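Long-range contacts in pyroglutamyl-peptidase I (PDB 6LTQ), which probably cleaves N-terminal pyroglutamyl residues from peptides and proteins, as a cysteine peptidase of a thermophilic, keratin-degrading bacterium: residues 58-63 with 158-162; 66-71 with 162-166; 93-98 with 121-127. All blocks are in the same frame, centred on the assembly; numbering follows the deposited sequence.

Contact 1: residues 58-63 with 158-162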
ATOM      1  N   SER D  58     -19.797  -3.173  20.298  1.00 28.01           N
ATOM      2  CA  SER D  58     -21.245  -3.154  20.122  1.00 30.61           C
ATOM      3  C   SER D  58     -21.693  -1.708  20.004  1.00 22.60           C
ATOM      4  O   SER D  58     -21.379  -0.893  20.872  1.00 21.40           O
ATOM      5  CB  SER D  58     -21.958  -3.832  21.310  1.00 40.17           C
ATOM      6  OG  SER D  58     -23.286  -3.357  21.478  1.00 39.44           O
ATOM      7  N   TYR D  59     -22.440  -1.392  18.943  1.00 30.22           N
ATOM      8  CA  TYR D  59     -22.861  -0.008  18.772  1.00 29.80           C
ATOM      9  C   TYR D  59     -23.618   0.476  19.996  1.00 37.04           C
ATOM     10  O   TYR D  59     -23.317   1.542  20.547  1.00 31.44           O
ATOM     11  CB  TYR D  59     -23.737   0.124  17.527  1.00 34.39           C
ATOM     12  CG  TYR D  59     -22.988   0.102  16.223  1.00 23.60           C
ATOM     13  CD1 TYR D  59     -22.110   1.137  15.876  1.00 31.14           C
ATOM     14  CD2 TYR D  59     -23.196  -0.917  15.307  1.00 30.67           C
ATOM     15  CE1 TYR D  59     -21.444   1.124  14.654  1.00 26.54           C
ATOM     16  CE2 TYR D  59     -22.543  -0.934  14.093  1.00 33.70           C
ATOM     17  CZ  TYR D  59     -21.672   0.086  13.768  1.00 27.48           C
ATOM     18  OH  TYR D  59     -21.039   0.021  12.546  1.00 27.45           O
ATOM     19  N   GLN D  60     -24.530  -0.346  20.506  1.00 32.30           N
ATOM     20  CA  GLN D  60     -25.330   0.114  21.629  1.00 47.69           C
ATOM     21  C   GLN D  60     -24.606   0.008  22.959  1.00 33.84           C
ATOM     22  O   GLN D  60     -24.525   1.010  23.681  1.00 30.81           O
ATOM     23  CB  GLN D  60     -26.655  -0.660  21.654  1.00 58.70           C
ATOM     24  CG  GLN D  60     -27.664  -0.233  22.710  1.00 68.71           C
ATOM     25  CD  GLN D  60     -28.004  -1.359  23.669  1.00 86.38           C
ATOM     26  OE1 GLN D  60     -27.806  -2.536  23.358  1.00 86.23           O
ATOM     27  NE2 GLN D  60     -28.526  -1.006  24.839  1.00 90.88           N
ATOM     28  N   LYS D  61     -23.999  -1.135  23.265  1.00 34.25           N
ATOM     29  CA  LYS D  61     -23.498  -1.327  24.620  1.00 40.34           C
ATOM     30  C   LYS D  61     -22.150  -0.655  24.868  1.00 34.64           C
ATOM     31  O   LYS D  61     -21.860  -0.304  26.021  1.00 26.87           O
ATOM     32  CB  LYS D  61     -23.375  -2.818  24.942  1.00 42.05           C
ATOM     33  CG  LYS D  61     -24.684  -3.596  24.855  1.00 50.41           C
ATOM     34  CD  LYS D  61     -24.512  -5.038  25.312  1.00 48.53           C
ATOM     35  CE  LYS D  61     -25.726  -5.881  24.939  1.00 69.52           C
ATOM     36  NZ  LYS D  61     -25.720  -6.301  23.501  1.00 58.81           N
ATOM     37  N   SER D  62     -21.339  -0.420  23.824  1.00 26.21           N
ATOM     38  CA  SER D  62     -20.026   0.186  24.044  1.00 27.61           C
ATOM     39  C   SER D  62     -20.139   1.477  24.840  1.00 19.10           C
ATOM     40  O   SER D  62     -19.390   1.691  25.802  1.00 25.66           O
ATOM     41  CB  SER D  62     -19.310   0.418  22.710  1.00 31.60           C
ATOM     42  OG  SER D  62     -19.982   1.393  21.923  1.00 29.91           O
ATOM     43  N   THR D  63     -21.003   2.397  24.405  1.00 24.16           N
ATOM     44  CA  THR D  63     -21.099   3.659  25.123  1.00 18.34           C
ATOM     45  C   THR D  63     -21.966   3.553  26.377  1.00 21.88           C
ATOM     46  O   THR D  63     -21.837   4.401  27.261  1.00 22.86           O
ATOM     47  CB  THR D  63     -21.648   4.781  24.229  1.00 26.97           C
ATOM     48  OG1 THR D  63     -22.864   4.354  23.595  1.00 27.07           O
ATOM     49  CG2 THR D  63     -20.611   5.176  23.156  1.00 17.66           C
ATOM     50  N   GLU D 158     -16.797   5.765  17.573  1.00 21.45           N
ATOM     51  CA  GLU D 158     -18.006   6.083  18.330  1.00 25.92           C
ATOM     52  C   GLU D 158     -17.661   6.422  19.768  1.00 16.89           C
ATOM     53  O   GLU D 158     -18.067   7.464  20.293  1.00 18.55           O
ATOM     54  CB  GLU D 158     -18.997   4.919  18.283  1.00 27.07           C
ATOM     55  CG  GLU D 158     -20.174   5.116  19.274  1.00 28.81           C
ATOM     56  CD  GLU D 158     -21.085   3.895  19.408  1.00 33.25           C
ATOM     57  OE1 GLU D 158     -20.701   2.797  18.975  1.00 26.85           O
ATOM     58  OE2 GLU D 158     -22.205   4.044  19.940  1.00 32.09           O
ATOM     59  N   VAL D 159     -16.871   5.555  20.405  1.00 22.00           N
ATOM     60  CA  VAL D 159     -16.430   5.787  21.775  1.00 19.86           C
ATOM     61  C   VAL D 159     -15.608   7.060  21.859  1.00 19.59           C
ATOM     62  O   VAL D 159     -15.747   7.856  22.800  1.00 18.62           O
ATOM     63  CB  VAL D 159     -15.639   4.557  22.267  1.00 26.78           C
ATOM     64  CG1 VAL D 159     -14.722   4.917  23.407  1.00 22.78           C
ATOM     65  CG2 VAL D 159     -16.593   3.433  22.638  1.00 21.02           C
ATOM     66  N   TYR D 160     -14.740   7.291  20.866  1.00 21.43           N
ATOM     67  CA  TYR D 160     -13.939   8.507  20.861  1.00 14.18           C
ATOM     68  C   TYR D 160     -14.834   9.741  20.816  1.00 15.27           C
ATOM     69  O   TYR D 160     -14.637  10.690  21.579  1.00 19.37           O
ATOM     70  CB  TYR D 160     -12.971   8.506  19.664  1.00 11.54           C
ATOM     71  CG  TYR D 160     -11.801   9.446  19.754  1.00 14.52           C
ATOM     72  CD1 TYR D 160     -11.441  10.038  20.951  1.00 14.24           C
ATOM     73  CD2 TYR D 160     -11.017   9.724  18.614  1.00 14.46           C
ATOM     74  CE1 TYR D 160     -10.350  10.897  21.034  1.00 11.31           C
ATOM     75  CE2 TYR D 160      -9.928  10.573  18.682  1.00 10.65           C
ATOM     76  CZ  TYR D 160      -9.589  11.156  19.883  1.00 18.15           C
ATOM     77  OH  TYR D 160      -8.498  11.983  19.935  1.00 15.46           O
ATOM     78  N   TYR D 161     -15.795   9.756  19.893  1.00 13.79           N
ATOM     79  CA  TYR D 161     -16.685  10.910  19.792  1.00 18.26           C
ATOM     80  C   TYR D 161     -17.494  11.074  21.069  1.00 19.68           C
ATOM     81  O   TYR D 161     -17.644  12.189  21.585  1.00 16.02           O
ATOM     82  CB  TYR D 161     -17.608  10.771  18.583  1.00 18.49           C
ATOM     83  CG  TYR D 161     -18.525  11.969  18.396  1.00 24.13           C
ATOM     84  CD1 TYR D 161     -19.771  12.023  19.025  1.00 28.28           C
ATOM     85  CD2 TYR D 161     -18.147  13.046  17.597  1.00 18.45           C
ATOM     86  CE1 TYR D 161     -20.605  13.111  18.873  1.00 21.51           C
ATOM     87  CE2 TYR D 161     -18.991  14.139  17.425  1.00 18.44           C
ATOM     88  CZ  TYR D 161     -20.222  14.168  18.065  1.00 24.42           C
ATOM     89  OH  TYR D 161     -21.064  15.275  17.907  1.00 21.53           O
ATOM     90  N   TYR D 162     -17.987   9.960  21.611  1.00 20.58           N
ATOM     91  CA  TYR D 162     -18.761  10.024  22.850  1.00 26.34           C
ATOM     92  C   TYR D 162     -17.971  10.721  23.953  1.00 21.09           C
ATOM     93  O   TYR D 162     -18.482  11.630  24.616  1.00 23.46           O
ATOM     94  CB  TYR D 162     -19.188   8.616  23.278  1.00 24.19           C
ATOM     95  CG  TYR D 162     -20.157   8.652  24.450  1.00 25.34           C
ATOM     96  CD1 TYR D 162     -19.694   8.698  25.760  1.00 27.83           C
ATOM     97  CD2 TYR D 162     -21.529   8.683  24.235  1.00 35.21           C
ATOM     98  CE1 TYR D 162     -20.581   8.757  26.825  1.00 36.37           C
ATOM     99  CE2 TYR D 162     -22.420   8.738  25.285  1.00 36.05           C
ATOM    100  CZ  TYR D 162     -21.942   8.775  26.576  1.00 38.94           C
ATOM    101  OH  TYR D 162     -22.842   8.835  27.614  1.00 40.49           O
TER

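Contact 2: residues 66-71 with 162-166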
ATOM      1  N   LEU D  66     -19.424   2.308  28.782  1.00 35.97           N
ATOM      2  CA  LEU D  66     -18.540   3.444  29.058  1.00 22.39           C
ATOM      3  C   LEU D  66     -19.253   4.515  29.870  1.00 27.36           C
ATOM      4  O   LEU D  66     -18.669   5.094  30.795  1.00 30.23           O
ATOM      5  CB  LEU D  66     -18.005   4.051  27.751  1.00 25.96           C
ATOM      6  CG  LEU D  66     -17.075   5.269  27.905  1.00 26.60           C
ATOM      7  CD1 LEU D  66     -15.803   4.940  28.691  1.00 28.63           C
ATOM      8  CD2 LEU D  66     -16.693   5.888  26.544  1.00 20.20           C
ATOM      9  N   GLU D  67     -20.498   4.836  29.502  1.00 27.54           N
ATOM     10  CA  GLU D  67     -21.242   5.826  30.273  1.00 31.09           C
ATOM     11  C   GLU D  67     -21.439   5.349  31.705  1.00 29.45           C
ATOM     12  O   GLU D  67     -21.296   6.131  32.652  1.00 26.11           O
ATOM     13  CB  GLU D  67     -22.595   6.115  29.615  1.00 19.62           C
ATOM     14  CG  GLU D  67     -23.458   7.132  30.371  1.00 32.43           C
ATOM     15  CD  GLU D  67     -22.756   8.462  30.611  1.00 31.17           C
ATOM     16  OE1 GLU D  67     -21.847   8.821  29.836  1.00 45.09           O
ATOM     17  OE2 GLU D  67     -23.119   9.159  31.579  1.00 35.26           O
ATOM     18  N   GLU D  68     -21.717   4.051  31.874  1.00 29.96           N
ATOM     19  CA  GLU D  68     -21.919   3.496  33.206  1.00 32.29           C
ATOM     20  C   GLU D  68     -20.670   3.678  34.050  1.00 36.12           C
ATOM     21  O   GLU D  68     -20.757   4.026  35.234  1.00 34.43           O
ATOM     22  CB  GLU D  68     -22.279   2.008  33.079  1.00 42.92           C
ATOM     23  CG  GLU D  68     -22.400   1.205  34.377  1.00 44.06           C
ATOM     24  CD  GLU D  68     -22.593  -0.308  34.135  1.00 57.23           C
ATOM     25  OE1 GLU D  68     -21.836  -0.916  33.334  1.00 28.95           O
ATOM     26  OE2 GLU D  68     -23.516  -0.894  34.744  1.00 43.11           O
ATOM     27  N   TYR D  69     -19.492   3.530  33.434  1.00 32.03           N
ATOM     28  CA  TYR D  69     -18.256   3.764  34.172  1.00 38.69           C
ATOM     29  C   TYR D  69     -18.062   5.241  34.442  1.00 25.79           C
ATOM     30  O   TYR D  69     -17.631   5.622  35.536  1.00 30.12           O
ATOM     31  CB  TYR D  69     -17.037   3.212  33.434  1.00 25.05           C
ATOM     32  CG  TYR D  69     -15.863   3.017  34.371  1.00 30.47           C
ATOM     33  CD1 TYR D  69     -15.028   4.078  34.720  1.00 26.68           C
ATOM     34  CD2 TYR D  69     -15.619   1.776  34.942  1.00 42.58           C
ATOM     35  CE1 TYR D  69     -13.961   3.895  35.604  1.00 31.19           C
ATOM     36  CE2 TYR D  69     -14.568   1.583  35.822  1.00 39.44           C
ATOM     37  CZ  TYR D  69     -13.741   2.640  36.153  1.00 35.39           C
ATOM     38  OH  TYR D  69     -12.693   2.427  37.035  1.00 38.48           O
ATOM     39  N   TYR D  70     -18.358   6.094  33.456  1.00 32.12           N
ATOM     40  CA  TYR D  70     -18.241   7.526  33.701  1.00 30.24           C
ATOM     41  C   TYR D  70     -19.172   7.963  34.828  1.00 43.34           C
ATOM     42  O   TYR D  70     -18.807   8.855  35.610  1.00 28.36           O
ATOM     43  CB  TYR D  70     -18.533   8.342  32.432  1.00 46.68           C
ATOM     44  CG  TYR D  70     -17.374   8.535  31.466  1.00 36.62           C
ATOM     45  CD1 TYR D  70     -16.088   8.861  31.909  1.00 30.07           C
ATOM     46  CD2 TYR D  70     -17.583   8.402  30.102  1.00 35.98           C
ATOM     47  CE1 TYR D  70     -15.037   9.034  31.004  1.00 38.09           C
ATOM     48  CE2 TYR D  70     -16.544   8.573  29.194  1.00 31.36           C
ATOM     49  CZ  TYR D  70     -15.279   8.888  29.643  1.00 39.16           C
ATOM     50  OH  TYR D  70     -14.266   9.050  28.716  1.00 34.68           O
ATOM     51  N   LYS D  71     -20.400   7.399  34.905  1.00 36.61           N
ATOM     52  CA  LYS D  71     -21.191   7.787  36.069  1.00 41.77           C
ATOM     53  C   LYS D  71     -20.646   7.256  37.381  1.00 45.47           C
ATOM     54  O   LYS D  71     -20.744   7.950  38.397  1.00 56.28           O
ATOM     55  CB  LYS D  71     -22.681   7.515  35.996  1.00 44.22           C
ATOM     56  CG  LYS D  71     -23.111   8.770  36.745  1.00 62.08           C
ATOM     57  CD  LYS D  71     -24.348   9.540  36.688  1.00 71.90           C
ATOM     58  CE  LYS D  71     -25.693   8.909  36.550  1.00 70.54           C
ATOM     59  NZ  LYS D  71     -26.505  10.183  36.878  1.00 65.55           N
ATOM     60  N   TYR D 162     -17.987   9.960  21.611  1.00 20.58           N
ATOM     61  CA  TYR D 162     -18.761  10.024  22.850  1.00 26.34           C
ATOM     62  C   TYR D 162     -17.971  10.721  23.953  1.00 21.09           C
ATOM     63  O   TYR D 162     -18.482  11.630  24.616  1.00 23.46           O
ATOM     64  CB  TYR D 162     -19.188   8.616  23.278  1.00 24.19           C
ATOM     65  CG  TYR D 162     -20.157   8.652  24.450  1.00 25.34           C
ATOM     66  CD1 TYR D 162     -19.694   8.698  25.760  1.00 27.83           C
ATOM     67  CD2 TYR D 162     -21.529   8.683  24.235  1.00 35.21           C
ATOM     68  CE1 TYR D 162     -20.581   8.757  26.825  1.00 36.37           C
ATOM     69  CE2 TYR D 162     -22.420   8.738  25.285  1.00 36.05           C
ATOM     70  CZ  TYR D 162     -21.942   8.775  26.576  1.00 38.94           C
ATOM     71  OH  TYR D 162     -22.842   8.835  27.614  1.00 40.49           O
ATOM     72  N   SER D 163     -16.700  10.337  24.141  1.00 21.22           N
ATOM     73  CA  SER D 163     -15.910  10.927  25.215  1.00 15.89           C
ATOM     74  C   SER D 163     -15.592  12.392  24.954  1.00 27.71           C
ATOM     75  O   SER D 163     -15.649  13.212  25.879  1.00 23.43           O
ATOM     76  CB  SER D 163     -14.603  10.141  25.442  1.00 16.52           C
ATOM     77  OG  SER D 163     -14.867   8.865  26.018  1.00 25.26           O
ATOM     78  N   LEU D 164     -15.238  12.751  23.709  1.00 16.07           N
ATOM     79  CA  LEU D 164     -14.937  14.155  23.455  1.00 19.64           C
ATOM     80  C   LEU D 164     -16.201  15.013  23.543  1.00 12.22           C
ATOM     81  O   LEU D 164     -16.133  16.163  23.989  1.00 21.97           O
ATOM     82  CB  LEU D 164     -14.243  14.317  22.090  1.00 21.89           C
ATOM     83  CG  LEU D 164     -12.754  13.891  22.033  1.00 17.87           C
ATOM     84  CD1 LEU D 164     -12.224  13.869  20.561  1.00 15.02           C
ATOM     85  CD2 LEU D 164     -11.876  14.792  22.843  1.00 18.53           C
ATOM     86  N   HIS D 165     -17.352  14.476  23.129  1.00 23.53           N
ATOM     87  CA  HIS D 165     -18.605  15.217  23.268  1.00 25.63           C
ATOM     88  C   HIS D 165     -19.006  15.365  24.734  1.00 28.26           C
ATOM     89  O   HIS D 165     -19.355  16.464  25.181  1.00 26.53           O
ATOM     90  CB  HIS D 165     -19.721  14.534  22.496  1.00 23.39           C
ATOM     91  CG  HIS D 165     -21.036  15.240  22.611  1.00 35.25           C
ATOM     92  ND1 HIS D 165     -21.198  16.568  22.271  1.00 35.23           N
ATOM     93  CD2 HIS D 165     -22.248  14.810  23.039  1.00 40.94           C
ATOM     94  CE1 HIS D 165     -22.455  16.922  22.475  1.00 33.81           C
ATOM     95  NE2 HIS D 165     -23.113  15.874  22.943  1.00 31.22           N
ATOM     96  N   ARG D 166     -18.985  14.260  25.490  1.00 25.04           N
ATOM     97  CA  ARG D 166     -19.272  14.333  26.921  1.00 24.82           C
ATOM     98  C   ARG D 166     -18.325  15.304  27.609  1.00 31.24           C
ATOM     99  O   ARG D 166     -18.729  16.046  28.514  1.00 32.64           O
ATOM    100  CB  ARG D 166     -19.163  12.947  27.554  1.00 19.36           C
ATOM    101  CG  ARG D 166     -19.790  12.853  28.957  1.00 34.53           C
ATOM    102  CD  ARG D 166     -19.409  11.546  29.640  1.00 41.63           C
ATOM    103  NE  ARG D 166     -20.331  11.162  30.713  1.00 37.80           N
ATOM    104  CZ  ARG D 166     -20.302  11.671  31.944  1.00 46.60           C
ATOM    105  NH1 ARG D 166     -21.179  11.248  32.852  1.00 37.85           N
ATOM    106  NH2 ARG D 166     -19.403  12.601  32.268  1.00 26.76           N
TER

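Contact 3: residues 93-98 with 121-127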
ATOM      1  N   GLU D  93      -5.005   9.155  16.997  1.00  9.94           N
ATOM      2  CA  GLU D  93      -6.176   9.673  16.297  1.00 10.68           C
ATOM      3  C   GLU D  93      -6.523  11.074  16.786  1.00 20.55           C
ATOM      4  O   GLU D  93      -6.772  11.288  17.978  1.00 14.32           O
ATOM      5  CB  GLU D  93      -7.358   8.725  16.484  1.00 12.55           C
ATOM      6  CG  GLU D  93      -7.119   7.337  15.903  1.00 15.96           C
ATOM      7  CD  GLU D  93      -7.093   7.304  14.372  1.00 19.37           C
ATOM      8  OE1 GLU D  93      -7.266   8.367  13.720  1.00 13.42           O
ATOM      9  OE2 GLU D  93      -6.946   6.190  13.818  1.00 17.16           O
ATOM     10  N   ARG D  94      -6.574  12.026  15.859  1.00 14.34           N
ATOM     11  CA  ARG D  94      -6.845  13.400  16.231  1.00 12.92           C
ATOM     12  C   ARG D  94      -8.311  13.776  16.120  1.00  9.08           C
ATOM     13  O   ARG D  94      -8.721  14.774  16.732  1.00 15.46           O
ATOM     14  CB  ARG D  94      -6.013  14.349  15.351  1.00 13.19           C
ATOM     15  CG  ARG D  94      -5.920  15.763  15.870  1.00 20.38           C
ATOM     16  CD  ARG D  94      -4.849  16.546  15.181  1.00 15.26           C
ATOM     17  NE  ARG D  94      -4.576  17.803  15.881  1.00 24.80           N
ATOM     18  CZ  ARG D  94      -3.589  18.636  15.576  1.00 19.69           C
ATOM     19  NH1 ARG D  94      -2.762  18.363  14.571  1.00 24.79           N
ATOM     20  NH2 ARG D  94      -3.419  19.746  16.291  1.00 35.40           N
ATOM     21  N   VAL D  95      -9.097  13.045  15.325  1.00 11.88           N
ATOM     22  CA  VAL D  95     -10.439  13.471  14.923  1.00 12.81           C
ATOM     23  C   VAL D  95     -11.437  12.369  15.235  1.00 14.23           C
ATOM     24  O   VAL D  95     -11.227  11.212  14.848  1.00 16.04           O
ATOM     25  CB  VAL D  95     -10.511  13.795  13.416  1.00 17.85           C
ATOM     26  CG1 VAL D  95     -11.956  14.112  12.999  1.00 15.26           C
ATOM     27  CG2 VAL D  95      -9.584  14.933  13.068  1.00 14.84           C
ATOM     28  N   ALA D  96     -12.548  12.736  15.887  1.00 12.63           N
ATOM     29  CA  ALA D  96     -13.685  11.841  16.068  1.00 16.22           C
ATOM     30  C   ALA D  96     -14.897  12.474  15.407  1.00 12.00           C
ATOM     31  O   ALA D  96     -15.174  13.652  15.634  1.00 15.69           O
ATOM     32  CB  ALA D  96     -13.958  11.580  17.563  1.00 14.96           C
ATOM     33  N   ILE D  97     -15.622  11.711  14.604  1.00 15.03           N
ATOM     34  CA  ILE D  97     -16.723  12.289  13.851  1.00 15.73           C
ATOM     35  C   ILE D  97     -18.053  11.709  14.319  1.00 20.25           C
ATOM     36  O   ILE D  97     -18.142  10.588  14.820  1.00 17.90           O
ATOM     37  CB  ILE D  97     -16.549  12.096  12.334  1.00 18.26           C
ATOM     38  CG1 ILE D  97     -16.585  10.614  11.988  1.00 19.76           C
ATOM     39  CG2 ILE D  97     -15.235  12.735  11.866  1.00 24.72           C
ATOM     40  CD1 ILE D  97     -16.951  10.374  10.532  1.00 29.91           C
ATOM     41  N   ASN D  98     -19.110  12.483  14.090  1.00 20.65           N
ATOM     42  CA  ASN D  98     -20.452  12.163  14.589  1.00 19.58           C
ATOM     43  C   ASN D  98     -21.192  11.241  13.616  1.00 24.10           C
ATOM     44  O   ASN D  98     -22.206  11.599  13.018  1.00 23.44           O
ATOM     45  CB  ASN D  98     -21.220  13.455  14.824  1.00 23.74           C
ATOM     46  CG  ASN D  98     -22.544  13.229  15.543  1.00 30.70           C
ATOM     47  OD1 ASN D  98     -22.801  12.152  16.081  1.00 20.91           O
ATOM     48  ND2 ASN D  98     -23.387  14.249  15.547  1.00 26.12           N
ATOM     49  N   GLY D 121     -25.324  16.945  17.697  1.00 36.47           N
ATOM     50  CA  GLY D 121     -23.987  17.191  18.180  1.00 35.06           C
ATOM     51  C   GLY D 121     -23.165  17.779  17.048  1.00 28.72           C
ATOM     52  O   GLY D 121     -23.577  17.749  15.888  1.00 29.47           O
ATOM     53  N   PRO D 122     -22.008  18.349  17.357  1.00 22.69           N
ATOM     54  CA  PRO D 122     -21.141  18.851  16.285  1.00 26.06           C
ATOM     55  C   PRO D 122     -20.755  17.722  15.334  1.00 20.71           C
ATOM     56  O   PRO D 122     -20.800  16.538  15.677  1.00 19.39           O
ATOM     57  CB  PRO D 122     -19.923  19.397  17.034  1.00 22.94           C
ATOM     58  CG  PRO D 122     -20.375  19.542  18.472  1.00 28.69           C
ATOM     59  CD  PRO D 122     -21.396  18.485  18.685  1.00 24.20           C
ATOM     60  N   ASP D 123     -20.391  18.105  14.105  1.00 17.07           N
ATOM     61  CA  ASP D 123     -20.013  17.110  13.100  1.00 20.19           C
ATOM     62  C   ASP D 123     -18.790  16.299  13.529  1.00 17.78           C
ATOM     63  O   ASP D 123     -18.681  15.107  13.198  1.00 17.40           O
ATOM     64  CB  ASP D 123     -19.752  17.804  11.758  1.00 16.08           C
ATOM     65  CG  ASP D 123     -21.037  18.260  11.080  1.00 24.77           C
ATOM     66  OD1 ASP D 123     -22.125  17.848  11.526  1.00 22.38           O
ATOM     67  OD2 ASP D 123     -20.969  19.027  10.097  1.00 16.30           O
ATOM     68  N   ALA D 124     -17.875  16.915  14.268  1.00 15.47           N
ATOM     69  CA  ALA D 124     -16.686  16.213  14.728  1.00 23.02           C
ATOM     70  C   ALA D 124     -16.066  16.980  15.880  1.00 23.05           C
ATOM     71  O   ALA D 124     -16.337  18.164  16.083  1.00 27.06           O
ATOM     72  CB  ALA D 124     -15.655  16.031  13.609  1.00 18.88           C
ATOM     73  N   TYR D 125     -15.223  16.281  16.632  1.00 16.57           N
ATOM     74  CA  TYR D 125     -14.359  16.888  17.628  1.00 17.98           C
ATOM     75  C   TYR D 125     -12.912  16.547  17.314  1.00 18.75           C
ATOM     76  O   TYR D 125     -12.605  15.453  16.836  1.00 20.39           O
ATOM     77  CB  TYR D 125     -14.666  16.396  19.061  1.00 21.73           C
ATOM     78  CG  TYR D 125     -15.961  16.911  19.647  1.00 23.45           C
ATOM     79  CD1 TYR D 125     -15.995  18.110  20.337  1.00 26.50           C
ATOM     80  CD2 TYR D 125     -17.145  16.194  19.507  1.00 22.69           C
ATOM     81  CE1 TYR D 125     -17.176  18.588  20.877  1.00 31.32           C
ATOM     82  CE2 TYR D 125     -18.337  16.662  20.047  1.00 21.18           C
ATOM     83  CZ  TYR D 125     -18.341  17.865  20.730  1.00 26.35           C
ATOM     84  OH  TYR D 125     -19.514  18.344  21.280  1.00 27.89           O
ATOM     85  N   MET D 126     -12.019  17.475  17.601  1.00 13.24           N
ATOM     86  CA  MET D 126     -10.609  17.130  17.658  1.00 17.62           C
ATOM     87  C   MET D 126     -10.193  17.024  19.113  1.00 21.79           C
ATOM     88  O   MET D 126     -10.727  17.742  19.959  1.00 17.89           O
ATOM     89  CB  MET D 126      -9.743  18.174  16.947  1.00 17.24           C
ATOM     90  CG  MET D 126      -9.728  18.011  15.429  1.00 17.98           C
ATOM     91  SD  MET D 126      -8.651  19.186  14.587  1.00 24.60           S
ATOM     92  CE  MET D 126      -9.683  20.666  14.607  1.00 18.28           C
ATOM     93  N   THR D 127      -9.246  16.119  19.402  1.00 16.24           N
ATOM     94  CA  THR D 127      -8.672  16.066  20.746  1.00 20.24           C
ATOM     95  C   THR D 127      -7.983  17.380  21.082  1.00 21.99           C
ATOM     96  O   THR D 127      -7.473  18.092  20.211  1.00 19.17           O
ATOM     97  CB  THR D 127      -7.655  14.919  20.904  1.00 22.68           C
ATOM     98  OG1 THR D 127      -7.204  14.873  22.270  1.00 18.93           O
ATOM     99  CG2 THR D 127      -6.430  15.155  20.013  1.00 13.05           C
TER
HETATM  100  O   HOH W   1      -5.652  18.449  18.334  1.00 39.08           O
HETATM  101  O   HOH W   2     -23.359  15.994  12.901  1.00 25.77           O

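Contact 1: residues 58-63 with 158-162
S58 O, 4.2 Å from E158 OE1 across the contact, takes two donors from S62: the backbone N on one face of its plane and, on the opposite face, S62 OG at 2.9 Å. S58 is also the N-cap of its helix, its OG accepting from K61 N. E158 reaches in with an extended chain, its CG anti to the backbone N (chi1 170°). The carboxylate ends beside the first turn, with E158 OE2 only 2.8 Å from Y59 O. Since both are acceptors, this closeness would probably favour a protonated carboxyl. Replacing E158 with alanine removes the carboxylate and would probably leave a gap beside Y59 O and T63 CG2 without its packing partner E158 CG, 3.9 Å away. T63 meets Y162 by CH-pi contact, CB over one face and 4.2 Å from the Y162 ring centroid; the hydroxyl of Y162 goes on to E67. A glycerol, probably from the crystallisation liquor, is hydrogen-bonded to T63 OG1 and lies beside E158. Helix 59-72 thus packs by its first turns on the start of helix 158-170, just after oxidised C156, while Y160 and Y161 turn to A96 of strand 90-97.

Contact 2: residues 66-71 with 162-166
L66, E67 and Y70 meet Y162, S163 and R166 where helices 66-71 and 162-166 run in broadly the same direction, their axes 12.0 Å apart at closest and crossing at -38°. The backbones are well separated, L66 CA and S163 CA being 8.8 Å apart, and long side chains bridge the interval. The main bridge is a salt bridge between E67 and R166. R166 approaches side-on with two nitrogens, one for each carboxylate oxygen: NE donates to the syn lone pair of E67 OE1 at 2.9 Å, and NH1 to E67 OE2 at 3.1 Å. Both oxygens lie close to the guanidinium plane, and the two flat groups are only 23° apart, so the pair is held nearly coplanar. An extended arginine chain spans the gap, whereas the glutamate bends at chi2 (56°), which swings its carboxylate over to the other helix. E67 OE1 also lies at the edge of the Y162 ring, in its plane, where Y162 OH is a second donor; the modelled 2.4 Å between these oxygens is doubtfully short. The positive R166, bonded to both oxygens, would probably favour an ionised E67. Y70 lays its CB over one face of the R166 guanidinium, and Y70 CD2 is 3.7 Å from R166 CD. At the far end of that ring Y70 OH and S163 OG share a hydrogen bond of 2.8 Å. L66 CD2 fills in beside them, 3.5 Å from S163 OG. R166 NH2 reaches T172 O. Helix 59-72 lies over strands 15-22, 48-55 and 77-83, and helix 158-170 beside it touches strand 77-83 where S163 OG is also hydrogen-bonded to H80 NE2.

Contact 3: residues 93-98 with 121-127
A96 and Y125 form the tight centre of this antiparallel pairing, a hydrogen-bonded pair in which A96 N meets Y125 O at 2.9 Å and Y125 N meets A96 O at 2.8 Å. Both donors approach nearly in line with the carbonyl they use. The neighbouring pairs, V95 with M126 and I97 with A124, are non-hydrogen-bonded, with CA-H...O contacts and side-chain packing. V95 CG2 lies alongside M126 CG at 3.9 Å. I97 holds CG1 between its backbone N and carbonyl carbon (chi1 64°), leaving CG2 to pack 3.8 Å from A124 CB. The looser, hydrated side is that of the partly exposed R94 and D123 side chains; N98 stays buried. T127 N still donates to R94 O and N98 N to D123 O, the latter from 37° above the carbonyl plane. One water accepts from R94 NE at 2.8 Å and gives to the backbone O of T127; another joins two side chains, accepting from N98 ND2 at 3.2 Å and giving to D123 OD1. R94 also forms a salt bridge with D114 of the second subunit, and N98 OD1 takes I117 N. Helix 158-170 covers the face of A96 and Y125 with Y160 and L164. A124 meets A124 of the second subunit, and D123 OD2 hydrogen-bonds M126 N of that subunit, reciprocated in turn, which places strand 124-126 at the subunit interface.

In the fold
Contacts 1 and 2 are successive levels of one helix pair, their centres about 9 Å apart; they share Y162, and V159 CG1 packs on L66 CD2 at 3.8 Å. Another flank of helix 158-170 meets contact 3 through three probable hydrogen bonds: Y160 OH to E93 O at 2.7 Å, Y161 OH to P122 O at 2.6 Å, and H165 ND1 to Y125 OH at 2.6 Å. Contact 3 lies about 13 Å from contact 1 and 15 Å from contact 2, centre to centre. C156, oxidised to cysteinesulfonic acid, precedes the helix, and E93, also salt-bridged to R91, hydrogen-bonds H180, consistent with this family's Cys-His-Glu triad. The E158 side chain is about 3 Å from the glycerol at its nearest.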